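Local coordinates for cytochrome B5-HOST origin (Ostreococcus tauri virus 2, PDB 4B8N), which probably carries electrons as a cytochrome b5, holding a haem group in a small single-chain fold, at residues S17-E20 / I21-N25; Y39-T42 / K43-P46. All coordinates share one frame; numbering follows the deposited sequence. Where two conformers were deposited one is given.

Contact 1. Residues S17-E20 / I21-N25; sequences SLTE and IAKHN
E20 turns CG opposite its backbone N (chi1 169°) and then bends at chi2 (68°), which swings its carboxylate forward, toward H24 four residues on; the imidazole, with CG beside its own backbone N, presents NE2 to it. In the conformer given, one of two deposited for E20, the resulting hydrogen bond from H24 NE2 to E20 OE2 is short at 2.7 Å and nearly straight, with an angle of 165° at the hydrogen. OE2 lies near the ring plane at the imidazole edge, whereas NE2 reaches OE2 from above the carboxylate plane. In the same conformer the extended side chain of K23 crosses that of E20 at about a right angle, and its NZ stops 4.1 Å from E20 OE1, beyond a salt bridge.

These residues belong to the short helix 18-22 and its exit. S17 is the N-cap: S17 OG accepts from E20 N at 3.2 Å. The first turns are closed by I21 N to S17 O at 2.8 Å and A22 N to L18 O at 2.9 Å; K23 N then bonds to E20 O at 3.1 Å, a residue nearer in sequence. I21 packs against W31 and I33.

H24 ND1 bonds to D29 OD1, so with this E20 conformer both ring nitrogens face a carboxylate oxygen and the rotation of the imidazole, stacked on W31, is fixed. Two such acceptors would be expected to favour a doubly protonated, positively charged ring.

Contact 2. Residues Y39-T42 / K43-P46; sequences YDLT and KFLP. With HEM (protoporphyrin IX containing Fe), chain E.
The F44 ring is met obliquely by both L41 CD2 and the haem. On the haem side F44 CE2 lies 3.6 Å from C2B of the porphyrin, and CZ is at a similar distance from the same pyrrole and its methyl group. L41 and F44 run side by side and point the same way, with L41 CD2 4.1 Å from F44 CD2; the other methyl, L41 CD1, reaches the haem vinyl carbon CAB at 4.0 Å. The phenyl group reaches the porphyrin from the turn because chi1 near 180° sets CG opposite the backbone N. I55 of helix 52-56 packs on L41, F44 and L45.

The turn itself is shaped by D40. Its OD1 accepts twice, from T42 N at 3.0 Å nearly along the C-O axis and from T42 OG1 at 2.7 Å through the syn lone pair. T42 OG1 also bonds to C30 N, joining the turn to strand 29-34. Further on, L45 N makes two weak bonds, to L41 O and T42 O. Water 1 accepts from F44 N and donates to D40 O at 2.8 Å, while water 2 links K43 N to that same carbonyl.

The D40-T42 geometry is an Asx turn, here at the end of strand 37-40, and it leads directly into the haem pocket wall of the cytochrome b5 fold, where F44 is a pocket residue.

From the N terminus, contact 1 comes first: 17-25 winds through helix 18-22 and its exit, leading into the edge strand 25-26. The chain then passes through strands 29-34 and 37-40 before contact 2 turns 39-46 out of the sheet toward helix 52-56. Each closes a local turn of adjoining segments; the two lie in series, neither nested nor crossed. The centres of contact 1 and contact 2 are about 15 Å apart. Their nearest atoms are about 6 Å apart, without touching. Strand 29-34 is their common neighbour, since W31 meets H24 and I21 of contact 1 and D40 of contact 2. Contact 1 therefore joins the N-terminal helix to the sheet, and contact 2 joins the sheet to the haem pocket.

Contact 1. Residues S17-E20 / I21-N25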
ATOM      1  N   SER A  17      13.098   2.518   2.440  1.00 30.86           N
ATOM      2  CA  SER A  17      13.779   1.266   2.082  1.00 31.55           C
ATOM      3  C   SER A  17      12.871   0.066   2.351  1.00 29.78           C
ATOM      4  O   SER A  17      11.949   0.151   3.158  1.00 27.31           O
ATOM      5  CB  SER A  17      15.074   1.114   2.869  1.00 31.12           C
ATOM      6  OG  SER A  17      14.798   0.906   4.246  1.00 30.82           O
ATOM      7  N   LEU A  18      13.152  -1.055   1.698  1.00 29.93           N
ATOM      8  CA  LEU A  18      12.376  -2.276   1.906  1.00 31.45           C
ATOM      9  C   LEU A  18      12.386  -2.698   3.366  1.00 29.25           C
ATOM     10  O   LEU A  18      11.366  -3.140   3.898  1.00 30.88           O
ATOM     11  CB  LEU A  18      12.891  -3.402   1.011  1.00 31.48           C
ATOM     12  CG  LEU A  18      12.824  -3.170  -0.502  1.00 35.22           C
ATOM     13  CD1 LEU A  18      13.574  -4.279  -1.225  1.00 33.39           C
ATOM     14  CD2 LEU A  18      11.384  -3.116  -0.975  1.00 40.82           C
ATOM     15  N   THR A  19      13.539  -2.531   4.011  1.00 31.63           N
ATOM     16  CA  THR A  19      13.690  -2.795   5.440  1.00 36.08           C
ATOM     17  C   THR A  19      12.710  -1.966   6.259  1.00 29.55           C
ATOM     18  O   THR A  19      11.996  -2.500   7.114  1.00 26.77           O
ATOM     19  CB  THR A  19      15.149  -2.560   5.907  1.00 40.63           C
ATOM     20  OG1 THR A  19      15.980  -3.593   5.369  1.00 47.99           O
ATOM     21  CG2 THR A  19      15.274  -2.594   7.437  1.00 45.83           C
ATOM     22  N   GLU A  20      12.670  -0.663   6.008  1.00 27.78           N
ATOM     23  CA  GLU A  20      11.757   0.195   6.744  0.70 28.89           C
ATOM     24  C   GLU A  20      10.303  -0.131   6.395  1.00 29.16           C
ATOM     25  O   GLU A  20       9.437  -0.152   7.278  1.00 31.02           O
ATOM     26  CB  GLU A  20      12.073   1.678   6.525  0.70 29.31           C
ATOM     27  CG  GLU A  20      11.015   2.652   7.043  0.70 29.73           C
ATOM     28  CD  GLU A  20      10.885   2.691   8.561  0.70 39.33           C
ATOM     29  OE1 GLU A  20      11.835   2.276   9.269  0.70 31.10           O
ATOM     30  OE2 GLU A  20       9.824   3.152   9.053  0.70 24.03           O
ATOM     31  N   ILE A  21      10.041  -0.420   5.123  1.00 24.08           N
ATOM     32  CA  ILE A  21       8.664  -0.715   4.683  1.00 23.17           C
ATOM     33  C   ILE A  21       8.109  -1.952   5.403  1.00 25.18           C
ATOM     34  O   ILE A  21       6.975  -1.955   5.892  1.00 22.76           O
ATOM     35  CB  ILE A  21       8.570  -0.875   3.143  1.00 22.88           C
ATOM     36  CG1 ILE A  21       8.889   0.452   2.447  1.00 24.76           C
ATOM     37  CG2 ILE A  21       7.176  -1.362   2.720  1.00 21.94           C
ATOM     38  CD1 ILE A  21       9.257   0.317   0.979  1.00 21.29           C
ATOM     39  N   ALA A  22       8.930  -2.987   5.484  1.00 25.40           N
ATOM     40  CA  ALA A  22       8.571  -4.233   6.163  1.00 29.59           C
ATOM     41  C   ALA A  22       8.070  -4.045   7.604  1.00 27.58           C
ATOM     42  O   ALA A  22       7.320  -4.885   8.108  1.00 29.48           O
ATOM     43  CB  ALA A  22       9.749  -5.197   6.137  1.00 29.46           C
ATOM     44  N   LYS A  23       8.476  -2.952   8.254  1.00 22.74           N
ATOM     45  CA  LYS A  23       8.065  -2.674   9.627  1.00 25.25           C
ATOM     46  C   LYS A  23       6.609  -2.207   9.738  1.00 27.45           C
ATOM     47  O   LYS A  23       6.032  -2.251  10.828  1.00 28.05           O
ATOM     48  CB  LYS A  23       9.007  -1.660  10.295  1.00 28.50           C
ATOM     49  CG  LYS A  23      10.412  -2.204  10.540  1.00 36.33           C
ATOM     50  CD  LYS A  23      11.349  -1.141  11.092  1.00 34.34           C
ATOM     51  CE  LYS A  23      12.782  -1.638  11.047  1.00 44.00           C
ATOM     52  NZ  LYS A  23      13.719  -0.599  11.546  1.00 42.13           N
ATOM     53  N   HIS A  24       6.032  -1.762   8.617  1.00 24.27           N
ATOM     54  CA  HIS A  24       4.648  -1.267   8.588  1.00 26.71           C
ATOM     55  C   HIS A  24       3.744  -2.345   8.078  1.00 23.67           C
ATOM     56  O   HIS A  24       3.208  -2.277   6.963  1.00 23.26           O
ATOM     57  CB  HIS A  24       4.547   0.019   7.767  1.00 29.73           C
ATOM     58  CG  HIS A  24       5.484   1.091   8.235  1.00 26.16           C
ATOM     59  ND1 HIS A  24       5.113   2.040   9.125  1.00 34.79           N
ATOM     60  CD2 HIS A  24       6.839   1.300   7.979  1.00 25.45           C
ATOM     61  CE1 HIS A  24       6.162   2.841   9.390  1.00 30.43           C
ATOM     62  NE2 HIS A  24       7.222   2.383   8.694  1.00 27.23           N
ATOM     63  N   ASN A  25       3.562  -3.352   8.930  1.00 24.41           N
ATOM     64  CA  ASN A  25       3.005  -4.642   8.526  1.00 22.57           C
ATOM     65  C   ASN A  25       1.811  -5.087   9.375  1.00 24.04           C
ATOM     66  O   ASN A  25       1.539  -6.286   9.512  1.00 26.47           O
ATOM     67  CB  ASN A  25       4.116  -5.716   8.543  1.00 29.35           C
ATOM     68  CG  ASN A  25       4.566  -6.099   9.960  1.00 35.61           C
ATOM     69  OD1 ASN A  25       4.414  -5.339  10.926  1.00 23.66           O
ATOM     70  ND2 ASN A  25       5.124  -7.297  10.083  1.00 33.46           N
TER

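Contact 2. Residues Y39-T42 / K43-P46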
ATOM      1  N   TYR A  39       2.398   3.185  -0.507  1.00 21.70           N
ATOM      2  CA  TYR A  39       1.138   3.766  -0.057  1.00 22.69           C
ATOM      3  C   TYR A  39       0.917   3.440   1.421  1.00 23.49           C
ATOM      4  O   TYR A  39       1.154   2.316   1.845  1.00 24.21           O
ATOM      5  CB  TYR A  39      -0.019   3.201  -0.900  1.00 23.97           C
ATOM      6  CG  TYR A  39       0.113   3.503  -2.381  1.00 23.14           C
ATOM      7  CD1 TYR A  39       0.839   2.666  -3.238  1.00 22.96           C
ATOM      8  CD2 TYR A  39      -0.450   4.652  -2.917  1.00 24.84           C
ATOM      9  CE1 TYR A  39       0.975   2.960  -4.590  1.00 25.50           C
ATOM     10  CE2 TYR A  39      -0.335   4.948  -4.264  1.00 25.55           C
ATOM     11  CZ  TYR A  39       0.380   4.115  -5.096  1.00 21.18           C
ATOM     12  OH  TYR A  39       0.486   4.440  -6.432  1.00 19.68           O
ATOM     13  N   ASP A  40       0.478   4.423   2.201  1.00 18.67           N
ATOM     14  CA  ASP A  40       0.053   4.160   3.566  1.00 22.77           C
ATOM     15  C   ASP A  40      -1.441   3.925   3.539  1.00 22.92           C
ATOM     16  O   ASP A  40      -2.224   4.869   3.414  1.00 19.00           O
ATOM     17  CB  ASP A  40       0.419   5.299   4.520  1.00 23.70           C
ATOM     18  CG  ASP A  40      -0.013   5.024   5.970  1.00 25.28           C
ATOM     19  OD1 ASP A  40      -0.738   4.043   6.244  1.00 26.06           O
ATOM     20  OD2 ASP A  40       0.387   5.804   6.850  1.00 34.35           O
ATOM     21  N   LEU A  41      -1.828   2.656   3.635  1.00 21.83           N
ATOM     22  CA  LEU A  41      -3.230   2.289   3.491  1.00 18.39           C
ATOM     23  C   LEU A  41      -3.960   2.107   4.818  1.00 19.63           C
ATOM     24  O   LEU A  41      -5.108   1.671   4.837  1.00 22.96           O
ATOM     25  CB  LEU A  41      -3.391   1.070   2.553  1.00 19.91           C
ATOM     26  CG  LEU A  41      -2.855   1.273   1.125  1.00 17.75           C
ATOM     27  CD1 LEU A  41      -2.928  -0.002   0.297  1.00 17.93           C
ATOM     28  CD2 LEU A  41      -3.576   2.405   0.423  1.00 16.70           C
ATOM     29  N   THR A  42      -3.318   2.494   5.922  1.00 18.98           N
ATOM     30  CA  THR A  42      -3.872   2.274   7.267  1.00 19.30           C
ATOM     31  C   THR A  42      -5.301   2.841   7.355  1.00 23.12           C
ATOM     32  O   THR A  42      -6.258   2.140   7.713  1.00 23.10           O
ATOM     33  CB  THR A  42      -2.963   2.920   8.350  1.00 23.93           C
ATOM     34  OG1 THR A  42      -1.611   2.455   8.205  1.00 22.48           O
ATOM     35  CG2 THR A  42      -3.458   2.627   9.734  1.00 24.40           C
ATOM     36  N   LYS A  43      -5.449   4.110   6.990  1.00 24.18           N
ATOM     37  CA  LYS A  43      -6.763   4.752   7.055  1.00 26.48           C
ATOM     38  C   LYS A  43      -7.687   4.314   5.917  1.00 25.68           C
ATOM     39  O   LYS A  43      -8.909   4.311   6.065  1.00 22.41           O
ATOM     40  CB  LYS A  43      -6.619   6.278   7.112  1.00 34.96           C
ATOM     41  CG  LYS A  43      -6.084   6.764   8.454  1.00 37.25           C
ATOM     42  CD  LYS A  43      -5.752   8.247   8.420  1.00 56.46           C
ATOM     43  CE  LYS A  43      -5.326   8.736   9.796  1.00 61.87           C
ATOM     44  NZ  LYS A  43      -4.861  10.146   9.750  1.00 55.25           N
ATOM     45  N   PHE A  44      -7.116   3.911   4.795  1.00 19.46           N
ATOM     46  CA  PHE A  44      -7.935   3.378   3.695  1.00 19.44           C
ATOM     47  C   PHE A  44      -8.594   2.026   3.999  1.00 21.42           C
ATOM     48  O   PHE A  44      -9.597   1.670   3.371  1.00 21.04           O
ATOM     49  CB  PHE A  44      -7.114   3.293   2.396  1.00 20.32           C
ATOM     50  CG  PHE A  44      -7.893   2.754   1.215  1.00 26.40           C
ATOM     51  CD1 PHE A  44      -8.942   3.484   0.651  1.00 22.08           C
ATOM     52  CD2 PHE A  44      -7.584   1.503   0.675  1.00 22.35           C
ATOM     53  CE1 PHE A  44      -9.666   2.976  -0.430  1.00 21.58           C
ATOM     54  CE2 PHE A  44      -8.296   1.000  -0.407  1.00 20.53           C
ATOM     55  CZ  PHE A  44      -9.340   1.734  -0.956  1.00 21.50           C
ATOM     56  N   LEU A  45      -8.049   1.277   4.959  1.00 24.34           N
ATOM     57  CA  LEU A  45      -8.487  -0.110   5.198  1.00 25.51           C
ATOM     58  C   LEU A  45     -10.009  -0.292   5.354  1.00 25.76           C
ATOM     59  O   LEU A  45     -10.597  -1.072   4.599  1.00 24.52           O
ATOM     60  CB  LEU A  45      -7.728  -0.777   6.359  1.00 22.81           C
ATOM     61  CG  LEU A  45      -6.212  -0.964   6.317  1.00 24.17           C
ATOM     62  CD1 LEU A  45      -5.754  -1.716   7.564  1.00 27.80           C
ATOM     63  CD2 LEU A  45      -5.779  -1.684   5.050  1.00 24.32           C
ATOM     64  N   PRO A  46     -10.650   0.447   6.288  1.00 26.04           N
ATOM     65  CA  PRO A  46     -12.099   0.250   6.391  1.00 23.43           C
ATOM     66  C   PRO A  46     -12.861   0.774   5.171  1.00 23.96           C
ATOM     67  O   PRO A  46     -14.031   0.417   4.982  1.00 22.53           O
ATOM     68  CB  PRO A  46     -12.477   1.034   7.650  1.00 25.76           C
ATOM     69  CG  PRO A  46     -11.397   2.055   7.803  1.00 27.10           C
ATOM     70  CD  PRO A  46     -10.150   1.393   7.310  1.00 18.64           C
TER
HETATM   71  CHA HEM E 201     -11.950  -4.759  -4.805  1.00 23.94           C
HETATM   72  CHB HEM E 201      -9.744  -0.272  -4.542  1.00 20.77           C
HETATM   73  CHC HEM E 201      -5.694  -2.308  -2.905  1.00 20.09           C
HETATM   74  CHD HEM E 201      -7.916  -6.696  -3.114  1.00 19.45           C
HETATM   75  C1A HEM E 201     -11.641  -3.355  -4.905  1.00 22.02           C
HETATM   76  C2A HEM E 201     -12.627  -2.405  -5.426  1.00 22.74           C
HETATM   77  C3A HEM E 201     -11.972  -1.106  -5.357  1.00 21.88           C
HETATM   78  C4A HEM E 201     -10.663  -1.345  -4.745  1.00 23.14           C
HETATM   79  CMA HEM E 201     -12.556   0.212  -5.761  1.00 24.13           C
HETATM   80  CAA HEM E 201     -14.022  -2.683  -5.954  1.00 26.92           C
HETATM   81  CBA HEM E 201     -13.987  -2.674  -7.486  1.00 37.35           C
HETATM   82  CGA HEM E 201     -13.250  -3.914  -7.935  1.00 47.51           C
HETATM   83  O1A HEM E 201     -13.794  -5.057  -7.793  1.00 44.90           O
HETATM   84  O2A HEM E 201     -12.110  -3.740  -8.415  1.00 45.05           O
HETATM   85  C1B HEM E 201      -8.402  -0.447  -4.066  1.00 22.01           C
HETATM   86  C2B HEM E 201      -7.499   0.709  -3.943  1.00 23.09           C
HETATM   87  C3B HEM E 201      -6.300   0.057  -3.455  1.00 23.85           C
HETATM   88  C4B HEM E 201      -6.665  -1.355  -3.351  1.00 20.91           C
HETATM   89  CMB HEM E 201      -7.771   2.152  -4.241  1.00 24.21           C
HETATM   90  CAB HEM E 201      -5.011   0.694  -3.085  1.00 24.35           C
HETATM   91  CBB HEM E 201      -3.917   0.369  -3.711  1.00 31.92           C
HETATM   92  C1C HEM E 201      -5.872  -3.721  -2.880  1.00 22.07           C
HETATM   93  C2C HEM E 201      -4.805  -4.647  -2.426  1.00 22.83           C
HETATM   94  C3C HEM E 201      -5.493  -5.917  -2.493  1.00 21.94           C
HETATM   95  C4C HEM E 201      -6.896  -5.691  -2.932  1.00 24.40           C
HETATM   96  CMC HEM E 201      -3.389  -4.315  -2.001  1.00 23.85           C
HETATM   97  CAC HEM E 201      -4.892  -7.219  -2.172  1.00 30.25           C
HETATM   98  CBC HEM E 201      -4.490  -7.928  -3.200  1.00 37.29           C
HETATM   99  C1D HEM E 201      -9.266  -6.558  -3.556  1.00 22.65           C
HETATM  100  C2D HEM E 201     -10.134  -7.741  -3.691  1.00 29.70           C
HETATM  101  C3D HEM E 201     -11.356  -7.149  -4.210  1.00 27.07           C
HETATM  102  C4D HEM E 201     -11.024  -5.711  -4.284  1.00 24.88           C
HETATM  103  CMD HEM E 201      -9.858  -9.206  -3.386  1.00 33.60           C
HETATM  104  CAD HEM E 201     -12.654  -7.813  -4.578  1.00 32.20           C
HETATM  105  CBD HEM E 201     -12.772  -7.992  -6.093  1.00 39.61           C
HETATM  106  CGD HEM E 201     -14.166  -8.455  -6.514  1.00 57.15           C
HETATM  107  O1D HEM E 201     -14.960  -8.937  -5.668  1.00 64.37           O
HETATM  108  O2D HEM E 201     -14.479  -8.343  -7.720  1.00 56.31           O
HETATM  109  NA  HEM E 201     -10.355  -2.734  -4.621  1.00 23.25           N
HETATM  110  NB  HEM E 201      -7.900  -1.653  -3.756  1.00 20.19           N
HETATM  111  NC  HEM E 201      -7.073  -4.349  -3.281  1.00 22.46           N
HETATM  112  ND  HEM E 201      -9.785  -5.358  -3.933  1.00 22.67           N
HETATM  113 FE   HEM E 201      -8.809  -3.521  -3.710  1.00 22.08          FE
HETATM  114  O   HOH W   1      -4.946   5.136   4.061  1.00 25.59           O
HETATM  115  O   HOH W   2      -3.320   5.842   6.290  1.00 35.14           O